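Local structure of coenzyme Q-binding protein COQ10 START domain-containing protein (Thermus thermophilus, 2D4R) at residues A[21-26]-A[139-144]; A[31-36]-A[128-133]; A[60-65]-A[85-90]; A[106-111]-A[121-126]. The protein is of unknown function but, as a putative member of the START domain superfamily, probably binds a lipid or other hydrophobic ligand. One frame throughout, in Å; residues are numbered along the deposited sequence.

Three of the contacts are spaced along helix 120-144: contact 4 at its beginning, contact 2 near its middle and contact 1 at its end, with centres about 13 Å apart from 4 to 2 and again from 2 to 1. Contact 3 lies within the antiparallel sheet, its centre about 12 Å from that of contact 4, contact 3 using strand 86-95 and contact 4 its sheet neighbour 100-109. Along the chain, contacts 3 and 4 follow in series, both nested inside the loop closed by contact 2, which is itself nested inside contact 1. The long helix is thus tied to early and late parts of the chain, as in the helix-grip fold of START and Bet v 1 relatives.

Contact 1 (A[21-26]-A[139-144]); sequences AKDLEG and EERVLA
With chi1 of D23 at 171°, its carboxylate stands beside its own carbonyl carbon and faces R141, whose chain bends at chi2 and chi3 to carry the guanidinium over to the 21-26 segment. The two side chains cross at about a right angle, and their flat ends are turned 67° against each other. R141 NH2 meets D23 OD2 at 3.1 Å in a salt bridge, the acceptor lying in the guanidinium plane at its edge. The hydrogen bond within this pair is weak, its N-H...O angle being 131°. Water 1 adds a second, indirect link: it accepts from R141 NE at 2.9 Å and donates to the backbone oxygen D23 O. Over one face of the guanidinium sits G26 O, 3.3 Å from R141 NE but too poorly angled to be hydrogen-bonded; with no side chain on G26, the arginine can lie close against its backbone. The other carboxylate oxygen serves the short helix, D23 OD1 taking a capping bond from G26 N (3.1 Å) from above its plane. D23 thus acts as N-cap and ion-pair partner together, and each oxygen has a separate duty. A leucine in place of R141 would probably leave D23 OD2 without its countercharge and water 1 without its donor on the long helix. The contact sits at the surface, where the end of helix 120-144 meets the junction between helices 14-22 and 24-27. R141 also touches L20 of the first of these and Y30 beyond the second, while E25 holds V39 N of strand 34-43.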
# COMPACT_ATOMS: atom_id res chain seq x y z
N ALA A 21 9.35 0.10 -4.35
CA ALA A 21 8.12 0.35 -3.60
C ALA A 21 8.25 1.62 -2.75
O ALA A 21 7.26 2.26 -2.41
CB ALA A 21 7.80 -0.83 -2.72
N LYS A 22 9.48 1.97 -2.42
CA LYS A 22 9.75 3.11 -1.55
C LYS A 22 9.59 4.42 -2.31
O LYS A 22 9.24 5.44 -1.74
CB LYS A 22 11.16 3.01 -0.98
CG LYS A 22 11.52 4.15 -0.05
CD LYS A 22 12.98 4.07 0.33
CE LYS A 22 13.43 5.34 1.02
NZ LYS A 22 14.81 5.18 1.53
N ASP A 23 9.86 4.37 -3.61
CA ASP A 23 9.64 5.52 -4.49
C ASP A 23 8.17 5.52 -4.87
O ASP A 23 7.81 5.11 -5.99
CB ASP A 23 10.50 5.40 -5.74
CG ASP A 23 10.15 6.45 -6.79
OD1 ASP A 23 9.58 7.50 -6.43
OD2 ASP A 23 10.45 6.22 -7.98
N LEU A 24 7.34 5.99 -3.94
CA LEU A 24 5.90 5.91 -4.08
C LEU A 24 5.43 6.65 -5.34
O LEU A 24 4.53 6.20 -6.04
CB LEU A 24 5.21 6.52 -2.86
CG LEU A 24 5.52 5.89 -1.51
CD1 LEU A 24 4.88 6.69 -0.39
CD2 LEU A 24 5.02 4.48 -1.51
N GLU A 25 6.06 7.78 -5.62
CA GLU A 25 5.60 8.58 -6.73
C GLU A 25 5.90 7.90 -8.06
O GLU A 25 5.12 8.02 -9.01
CB GLU A 25 6.22 9.97 -6.65
CG GLU A 25 5.77 10.70 -5.40
CD GLU A 25 6.00 12.18 -5.48
OE1 GLU A 25 6.97 12.58 -6.17
OE2 GLU A 25 5.23 12.95 -4.88
N GLY A 26 7.02 7.18 -8.12
CA GLY A 26 7.31 6.36 -9.28
C GLY A 26 6.40 5.14 -9.36
O GLY A 26 6.17 4.59 -10.44
N GLU A 139 4.44 -5.17 -9.02
CA GLU A 139 4.97 -6.14 -9.99
C GLU A 139 5.25 -5.43 -11.30
O GLU A 139 6.30 -5.63 -11.92
CB GLU A 139 3.94 -7.24 -10.25
CG GLU A 139 4.36 -8.62 -9.80
CD GLU A 139 4.88 -9.48 -10.94
OE1 GLU A 139 4.41 -10.63 -11.09
OE2 GLU A 139 5.77 -9.01 -11.67
N GLU A 140 4.31 -4.59 -11.70
CA GLU A 140 4.37 -3.95 -13.00
C GLU A 140 5.35 -2.79 -13.00
O GLU A 140 5.81 -2.36 -14.06
CB GLU A 140 2.98 -3.46 -13.39
CG GLU A 140 1.99 -4.60 -13.59
CD GLU A 140 0.62 -4.10 -14.02
OE1 GLU A 140 0.21 -3.03 -13.54
OE2 GLU A 140 -0.03 -4.79 -14.85
N ARG A 141 5.66 -2.28 -11.81
CA ARG A 141 6.66 -1.23 -11.70
C ARG A 141 8.01 -1.88 -11.91
O ARG A 141 8.84 -1.40 -12.68
CB ARG A 141 6.61 -0.59 -10.31
CG ARG A 141 6.81 0.92 -10.26
CD ARG A 141 7.97 1.40 -11.09
NE ARG A 141 8.69 2.50 -10.44
CZ ARG A 141 9.61 3.26 -11.04
NH1 ARG A 141 9.92 3.05 -12.31
NH2 ARG A 141 10.24 4.22 -10.37
N VAL A 142 8.21 -3.01 -11.23
CA VAL A 142 9.51 -3.65 -11.17
C VAL A 142 9.90 -4.19 -12.54
O VAL A 142 11.07 -4.12 -12.92
CB VAL A 142 9.51 -4.81 -10.12
CG1 VAL A 142 10.85 -5.50 -10.09
CG2 VAL A 142 9.21 -4.25 -8.73
N LEU A 143 8.92 -4.71 -13.28
CA LEU A 143 9.12 -5.08 -14.68
C LEU A 143 9.43 -3.87 -15.57
O LEU A 143 10.35 -3.92 -16.39
CB LEU A 143 7.89 -5.80 -15.21
CG LEU A 143 7.77 -5.93 -16.73
CD1 LEU A 143 8.99 -6.66 -17.27
CD2 LEU A 143 6.48 -6.67 -17.08
N ALA A 144 8.68 -2.79 -15.41
CA ALA A 144 8.91 -1.58 -16.20
C ALA A 144 10.32 -1.06 -15.99
O ALA A 144 11.05 -0.81 -16.95
CB ALA A 144 7.92 -0.51 -15.83
O HOH W 1 8.52 3.39 -7.67

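Contact 2 (A[31-36]-A[128-133]); sequences LKEVES and QENVES
E33 carries the direct polar approach to helix 120-144. With CG beside its backbone N (chi1 -43°) and the chain extended beyond, its carboxylate is delivered between N130 and S133, one turn apart on the helix. E33 OE1 comes 3.6 Å from N130 CB, and the carboxylate and amide planes lie 62° apart. The same E33 OE1 is 3.5 Å from S133 OG, whose hydroxyl is already engaged, donating to N130 O at 2.7 Å. An alanine at E33 is likely to open a gap over N130 and S133 and leave the two waters as the main bridge. The backbone of 31-36 forms a type I turn from L31 to V34, closed by V34 N to L31 O at 3.0 Å; it leads out of the helical part of the chain into strand 34-43, an outermost strand of the sheet gripping the long helix. The clear hydrogen bonds across the contact run through two waters. Water 3 accepts from E33 N at 2.7 Å and donates to S133 OG. Water 2 accepts from K32 N and donates to S133 O at 3.0 Å, a second bridge alongside the first. As for charge, E129 OE2 stays 6.5 Å from E33 OE2, a like pair that could mildly disfavour closer approach.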
# COMPACT_ATOMS: atom_id res chain seq x y z
N LEU A 31 -0.63 1.96 -10.04
CA LEU A 31 -1.71 1.71 -9.09
C LEU A 31 -3.04 2.24 -9.64
O LEU A 31 -3.38 3.42 -9.51
CB LEU A 31 -1.39 2.39 -7.75
CG LEU A 31 0.03 2.15 -7.20
CD1 LEU A 31 0.16 2.78 -5.85
CD2 LEU A 31 0.34 0.67 -7.11
N LYS A 32 -3.80 1.35 -10.26
CA LYS A 32 -4.93 1.77 -11.07
C LYS A 32 -6.08 2.28 -10.23
O LYS A 32 -6.92 3.02 -10.72
CB LYS A 32 -5.40 0.60 -11.94
CG LYS A 32 -4.35 0.12 -12.93
CD LYS A 32 -4.03 1.18 -13.99
CE LYS A 32 -2.66 1.82 -13.78
NZ LYS A 32 -2.39 2.84 -14.84
N GLU A 33 -6.11 1.91 -8.96
CA GLU A 33 -7.19 2.32 -8.08
C GLU A 33 -6.83 3.60 -7.34
O GLU A 33 -7.64 4.15 -6.58
CB GLU A 33 -7.51 1.21 -7.07
CG GLU A 33 -7.53 -0.18 -7.66
CD GLU A 33 -8.37 -1.14 -6.85
OE1 GLU A 33 -8.27 -1.11 -5.61
OE2 GLU A 33 -9.14 -1.92 -7.46
N VAL A 34 -5.60 4.07 -7.55
CA VAL A 34 -5.14 5.31 -6.94
C VAL A 34 -5.19 6.44 -7.96
O VAL A 34 -4.65 6.32 -9.05
CB VAL A 34 -3.69 5.18 -6.44
CG1 VAL A 34 -3.13 6.54 -6.09
CG2 VAL A 34 -3.65 4.27 -5.23
N GLU A 35 -5.85 7.53 -7.57
CA GLU A 35 -6.02 8.69 -8.43
C GLU A 35 -4.89 9.70 -8.23
O GLU A 35 -4.40 10.30 -9.18
CB GLU A 35 -7.36 9.37 -8.12
CG GLU A 35 -7.54 10.69 -8.83
CD GLU A 35 -8.42 11.66 -8.05
OE1 GLU A 35 -9.66 11.61 -8.21
OE2 GLU A 35 -7.86 12.49 -7.29
N SER A 36 -4.49 9.88 -6.98
CA SER A 36 -3.39 10.79 -6.66
C SER A 36 -2.58 10.29 -5.46
O SER A 36 -3.14 9.87 -4.45
CB SER A 36 -3.92 12.21 -6.38
OG SER A 36 -4.70 12.25 -5.20
N GLN A 128 -9.52 -5.89 0.28
CA GLN A 128 -8.68 -7.00 -0.15
C GLN A 128 -8.22 -6.76 -1.57
O GLN A 128 -7.08 -7.01 -1.92
CB GLN A 128 -9.43 -8.33 -0.07
CG GLN A 128 -9.25 -9.07 1.24
CD GLN A 128 -7.85 -9.62 1.39
OE1 GLN A 128 -7.38 -9.84 2.51
NE2 GLN A 128 -7.18 -9.84 0.28
N GLU A 129 -9.13 -6.27 -2.40
CA GLU A 129 -8.81 -6.03 -3.79
C GLU A 129 -7.78 -4.92 -3.85
O GLU A 129 -6.81 -5.00 -4.61
CB GLU A 129 -10.07 -5.65 -4.56
CG GLU A 129 -11.11 -6.76 -4.64
CD GLU A 129 -10.57 -8.05 -5.24
OE1 GLU A 129 -10.18 -8.96 -4.46
OE2 GLU A 129 -10.54 -8.17 -6.48
N ASN A 130 -7.98 -3.89 -3.03
CA ASN A 130 -7.08 -2.75 -3.04
C ASN A 130 -5.63 -3.12 -2.75
O ASN A 130 -4.74 -2.69 -3.48
CB ASN A 130 -7.56 -1.66 -2.08
CG ASN A 130 -8.57 -0.72 -2.73
OD1 ASN A 130 -9.67 -1.13 -3.12
ND2 ASN A 130 -8.20 0.56 -2.85
N VAL A 131 -5.39 -3.92 -1.72
CA VAL A 131 -4.01 -4.32 -1.41
C VAL A 131 -3.43 -5.35 -2.37
O VAL A 131 -2.22 -5.35 -2.62
CB VAL A 131 -3.85 -4.85 0.03
CG1 VAL A 131 -4.20 -3.77 1.02
CG2 VAL A 131 -4.69 -6.08 0.24
N GLU A 132 -4.27 -6.24 -2.89
CA GLU A 132 -3.85 -7.16 -3.94
C GLU A 132 -3.40 -6.37 -5.18
O GLU A 132 -2.40 -6.72 -5.82
CB GLU A 132 -5.00 -8.10 -4.31
CG GLU A 132 -5.14 -9.30 -3.41
CD GLU A 132 -6.41 -10.09 -3.69
OE1 GLU A 132 -6.78 -10.94 -2.86
OE2 GLU A 132 -7.04 -9.84 -4.74
N SER A 133 -4.13 -5.31 -5.49
CA SER A 133 -3.82 -4.47 -6.65
C SER A 133 -2.61 -3.58 -6.42
O SER A 133 -1.86 -3.29 -7.35
CB SER A 133 -5.02 -3.59 -7.01
OG SER A 133 -5.12 -2.50 -6.11
O HOH W 2 -3.00 -1.68 -9.58
O HOH W 3 -4.43 0.06 -7.93

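Contact 3 (A[60-65]-A[85-90]); sequences VRWLEE and DRYEGT
W62 and Y87 belong to the face of the curved antiparallel sheet that looks toward the long C-terminal helix, on strands 58-69 and 86-95, which flank strand 74-82. Their rings meet obliquely: the five-membered ring of W62 and the phenol ring lie with centroids 4.2 Å apart and planes at 41°. Between the two aromatic residues the nearest atoms are W62 CZ2 and Y87 OH, 3.3 Å apart, while the tryptophan lies over one face of the tyrosine near its rim. E64 completes the group. Its extended chain, CG anti to the backbone N (chi1 -170°), brings E64 OE2 to the edge of the Y87 ring, 3.2 Å from Y87 CE2. That oxygen also accepts the indole N-H: W62 NE1 donates to E64 OE2 at 3.1 Å, nearly straight at 174° and within the indole plane. Water 4 donates to E64 OE2 as well and hydrogen-bonds Y87 OH at 3.0 Å, so the buried carboxylate oxygen has two donors and the phenol is tied to it indirectly. W62 additionally stacks on W51 of strand 46-55, and Y87 touches L106 of strand 100-109. Such an aromatic-lined sheet surface beneath the helix is consistent with the ligand-binding face of the helix-grip fold in START relatives.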
# COMPACT_ATOMS: atom_id res chain seq x y z
N VAL A 60 -11.79 8.07 -1.64
CA VAL A 60 -11.40 7.99 -0.25
C VAL A 60 -10.02 8.62 -0.13
O VAL A 60 -9.13 8.29 -0.89
CB VAL A 60 -11.38 6.52 0.22
CG1 VAL A 60 -10.87 6.42 1.64
CG2 VAL A 60 -12.79 5.94 0.13
N ARG A 61 -9.86 9.55 0.82
CA ARG A 61 -8.66 10.38 0.92
C ARG A 61 -8.03 10.21 2.30
O ARG A 61 -8.72 10.25 3.32
CB ARG A 61 -9.02 11.86 0.73
CG ARG A 61 -9.79 12.17 -0.52
CD ARG A 61 -10.47 13.52 -0.42
NE ARG A 61 -11.93 13.39 -0.44
CZ ARG A 61 -12.72 13.90 -1.38
NH1 ARG A 61 -12.21 14.59 -2.38
NH2 ARG A 61 -14.04 13.70 -1.31
N TRP A 62 -6.71 10.03 2.35
CA TRP A 62 -6.04 10.02 3.63
C TRP A 62 -4.60 10.50 3.53
O TRP A 62 -4.00 10.51 2.44
CB TRP A 62 -6.11 8.63 4.27
CG TRP A 62 -5.26 7.59 3.61
CD1 TRP A 62 -4.03 7.13 4.04
CD2 TRP A 62 -5.58 6.83 2.44
NE1 TRP A 62 -3.58 6.14 3.20
CE2 TRP A 62 -4.51 5.93 2.22
CE3 TRP A 62 -6.68 6.83 1.55
CZ2 TRP A 62 -4.50 5.02 1.15
CZ3 TRP A 62 -6.67 5.92 0.49
CH2 TRP A 62 -5.59 5.03 0.30
N LEU A 63 -4.05 10.92 4.66
CA LEU A 63 -2.63 11.16 4.77
C LEU A 63 -2.00 9.93 5.41
O LEU A 63 -2.63 9.28 6.24
CB LEU A 63 -2.37 12.42 5.59
CG LEU A 63 -2.79 13.70 4.83
CD1 LEU A 63 -3.13 14.81 5.81
CD2 LEU A 63 -1.66 14.13 3.90
N GLU A 64 -0.78 9.60 5.01
CA GLU A 64 -0.14 8.37 5.45
C GLU A 64 1.30 8.64 5.83
O GLU A 64 2.03 9.31 5.10
CB GLU A 64 -0.19 7.32 4.34
CG GLU A 64 0.24 5.92 4.78
CD GLU A 64 0.15 4.90 3.67
OE1 GLU A 64 1.20 4.52 3.12
OE2 GLU A 64 -0.98 4.49 3.34
N GLU A 65 1.70 8.12 6.97
CA GLU A 65 3.08 8.19 7.39
C GLU A 65 3.69 6.79 7.23
O GLU A 65 3.17 5.80 7.75
CB GLU A 65 3.18 8.66 8.86
CG GLU A 65 2.50 10.04 9.13
CD GLU A 65 2.82 10.67 10.50
OE1 GLU A 65 3.08 9.94 11.48
OE2 GLU A 65 2.80 11.92 10.61
N ASP A 85 -10.64 5.89 10.20
CA ASP A 85 -10.33 6.04 11.61
C ASP A 85 -9.00 5.38 11.87
O ASP A 85 -8.23 5.80 12.74
CB ASP A 85 -11.39 5.39 12.48
CG ASP A 85 -12.76 5.99 12.26
OD1 ASP A 85 -13.74 5.23 12.32
OD2 ASP A 85 -12.86 7.22 12.04
N ARG A 86 -8.74 4.33 11.11
CA ARG A 86 -7.49 3.60 11.24
C ARG A 86 -7.08 3.07 9.87
O ARG A 86 -7.89 2.50 9.14
CB ARG A 86 -7.68 2.46 12.24
CG ARG A 86 -6.45 1.65 12.56
CD ARG A 86 -6.81 0.58 13.58
NE ARG A 86 -5.65 -0.04 14.19
CZ ARG A 86 -5.70 -1.07 15.03
NH1 ARG A 86 -6.87 -1.60 15.38
NH2 ARG A 86 -4.58 -1.56 15.54
N TYR A 87 -5.81 3.28 9.53
CA TYR A 87 -5.26 2.75 8.30
C TYR A 87 -3.76 2.53 8.47
O TYR A 87 -2.97 3.47 8.38
CB TYR A 87 -5.51 3.72 7.16
CG TYR A 87 -5.20 3.17 5.79
CD1 TYR A 87 -6.22 2.67 4.97
CD2 TYR A 87 -3.90 3.20 5.29
CE1 TYR A 87 -5.94 2.23 3.67
CE2 TYR A 87 -3.61 2.76 3.99
CZ TYR A 87 -4.63 2.28 3.19
OH TYR A 87 -4.32 1.85 1.91
N GLU A 88 -3.38 1.28 8.69
CA GLU A 88 -2.02 0.98 9.09
C GLU A 88 -1.62 -0.45 8.75
O GLU A 88 -2.48 -1.33 8.55
CB GLU A 88 -1.86 1.21 10.60
CG GLU A 88 -2.66 0.23 11.45
CD GLU A 88 -2.55 0.51 12.94
OE1 GLU A 88 -3.57 0.92 13.53
OE2 GLU A 88 -1.46 0.34 13.52
N GLY A 89 -0.31 -0.69 8.71
CA GLY A 89 0.15 -2.01 8.36
C GLY A 89 1.63 -2.05 8.03
O GLY A 89 2.40 -1.19 8.43
N THR A 90 2.02 -3.06 7.28
CA THR A 90 3.42 -3.22 6.96
C THR A 90 3.54 -3.71 5.53
O THR A 90 2.67 -4.43 5.05
CB THR A 90 4.09 -4.24 7.89
OG1 THR A 90 3.48 -5.52 7.67
CG2 THR A 90 3.92 -3.84 9.36
O HOH W 4 -1.56 2.66 1.17

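Contact 4 (A[106-111]-A[121-126]); sequences LTYELT and KLVQKL
Y108 reaches from strand 100-109 to helix 120-144 and meets it through the far end of its ring, against V123 and Q124. This is the tight side of the contact. Y108 CE1 rests 3.5 Å from V123 CG1, the methyl that chi1 of 164° swings round opposite the valine's backbone N. The phenol oxygen goes farther, with Y108 OH only 3.3 Å from Q124 CA, so the ring end abuts the helix backbone itself. Q124 stands nearly square to the tyrosine, and its chain, bent at chi2 (80°), folds the amide back beside the hydroxyl, the amide and ring planes 64° apart. Y108 OH donates to Q124 OE1 at 3.5 Å, a long and weak bond. The amide's stronger partner is elsewhere: its NE2 is hydrogen-bonded to E3 O on the neighbouring strand 3-10, which probably holds the amide in this rotation. Around the buried ring R120 and M127 of the same helix, with P2 and V4, add further contacts. The other side is much looser. L110 points its CB toward the helix, yet its side chain comes no nearer than 4.9 Å to the 121-126 segment, and past the end of the strand the chain runs into an exposed loop. On the helix, K121, L122 and K125 belong to the solvent-exposed surface. The chemistry implies that van der Waals packing of the tyrosine carries this junction of strand and helix, with the weak phenol-amide bond giving the hydroxyl of this buried tyrosine a polar partner.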
# COMPACT_ATOMS: atom_id res chain seq x y z
N LEU A 106 -2.72 -4.94 6.13
CA LEU A 106 -3.45 -3.69 6.32
C LEU A 106 -4.58 -3.81 7.34
O LEU A 106 -5.57 -4.52 7.12
CB LEU A 106 -4.01 -3.22 4.98
CG LEU A 106 -4.91 -1.98 4.98
CD1 LEU A 106 -4.21 -0.79 5.61
CD2 LEU A 106 -5.30 -1.67 3.56
N THR A 107 -4.44 -3.12 8.46
CA THR A 107 -5.52 -2.98 9.42
C THR A 107 -6.19 -1.64 9.19
O THR A 107 -5.54 -0.60 9.17
CB THR A 107 -4.99 -3.02 10.87
OG1 THR A 107 -4.44 -4.32 11.12
CG2 THR A 107 -6.11 -2.70 11.88
N TYR A 108 -7.50 -1.66 9.00
CA TYR A 108 -8.23 -0.43 8.71
C TYR A 108 -9.51 -0.39 9.54
O TYR A 108 -10.05 -1.43 9.94
CB TYR A 108 -8.60 -0.36 7.23
CG TYR A 108 -9.60 -1.43 6.84
CD1 TYR A 108 -10.97 -1.15 6.81
CD2 TYR A 108 -9.20 -2.74 6.58
CE1 TYR A 108 -11.91 -2.14 6.55
CE2 TYR A 108 -10.13 -3.74 6.31
CZ TYR A 108 -11.48 -3.44 6.30
OH TYR A 108 -12.39 -4.43 6.04
N GLU A 109 -10.00 0.82 9.79
CA GLU A 109 -11.33 1.00 10.34
C GLU A 109 -11.99 2.18 9.66
O GLU A 109 -11.44 3.28 9.63
CB GLU A 109 -11.28 1.21 11.85
CG GLU A 109 -11.03 -0.08 12.64
CD GLU A 109 -10.75 0.18 14.12
OE1 GLU A 109 -10.00 -0.62 14.73
OE2 GLU A 109 -11.29 1.17 14.66
N LEU A 110 -13.18 1.93 9.11
CA LEU A 110 -13.92 2.91 8.36
C LEU A 110 -15.31 3.02 8.98
O LEU A 110 -16.11 2.11 8.82
CB LEU A 110 -14.05 2.44 6.92
CG LEU A 110 -13.57 3.29 5.76
CD1 LEU A 110 -14.28 2.78 4.52
CD2 LEU A 110 -13.88 4.75 5.97
N THR A 111 -15.61 4.12 9.67
CA THR A 111 -16.96 4.29 10.19
C THR A 111 -17.93 4.79 9.13
O THR A 111 -17.71 5.84 8.51
CB THR A 111 -17.03 5.25 11.42
OG1 THR A 111 -16.37 6.48 11.12
CG2 THR A 111 -16.43 4.61 12.64
N LYS A 121 -18.71 -6.99 5.09
CA LYS A 121 -18.01 -7.98 4.29
C LYS A 121 -17.63 -7.44 2.91
O LYS A 121 -16.55 -7.72 2.39
CB LYS A 121 -18.86 -9.24 4.15
CG LYS A 121 -18.20 -10.32 3.32
CD LYS A 121 -18.13 -11.63 4.06
CE LYS A 121 -19.39 -12.46 3.88
NZ LYS A 121 -19.45 -13.55 4.90
N LEU A 122 -18.51 -6.65 2.32
CA LEU A 122 -18.20 -5.98 1.07
C LEU A 122 -17.01 -5.04 1.24
O LEU A 122 -16.06 -5.08 0.45
CB LEU A 122 -19.42 -5.20 0.58
CG LEU A 122 -19.22 -4.44 -0.74
CD1 LEU A 122 -18.67 -5.38 -1.82
CD2 LEU A 122 -20.54 -3.82 -1.17
N VAL A 123 -17.06 -4.19 2.26
CA VAL A 123 -15.91 -3.34 2.61
C VAL A 123 -14.64 -4.17 2.70
O VAL A 123 -13.59 -3.79 2.19
CB VAL A 123 -16.10 -2.63 3.97
CG1 VAL A 123 -14.78 -2.10 4.47
CG2 VAL A 123 -17.10 -1.48 3.83
N GLN A 124 -14.75 -5.31 3.39
CA GLN A 124 -13.61 -6.19 3.57
C GLN A 124 -13.03 -6.58 2.22
O GLN A 124 -11.83 -6.42 1.99
CB GLN A 124 -14.04 -7.45 4.32
CG GLN A 124 -12.92 -8.43 4.56
CD GLN A 124 -12.06 -8.04 5.74
OE1 GLN A 124 -12.56 -7.79 6.84
NE2 GLN A 124 -10.75 -7.97 5.52
N LYS A 125 -13.88 -7.08 1.33
CA LYS A 125 -13.44 -7.52 0.02
C LYS A 125 -12.82 -6.38 -0.79
O LYS A 125 -11.77 -6.55 -1.40
CB LYS A 125 -14.60 -8.16 -0.77
CG LYS A 125 -14.15 -8.84 -2.07
CD LYS A 125 -13.20 -10.02 -1.80
CE LYS A 125 -12.50 -10.51 -3.07
NZ LYS A 125 -11.92 -11.89 -2.90
N LEU A 126 -13.47 -5.23 -0.81
CA LEU A 126 -12.87 -4.05 -1.43
C LEU A 126 -11.45 -3.76 -0.90
O LEU A 126 -10.55 -3.44 -1.67
CB LEU A 126 -13.78 -2.83 -1.23
CG LEU A 126 -15.03 -2.74 -2.12
CD1 LEU A 126 -15.98 -1.66 -1.60
CD2 LEU A 126 -14.62 -2.43 -3.56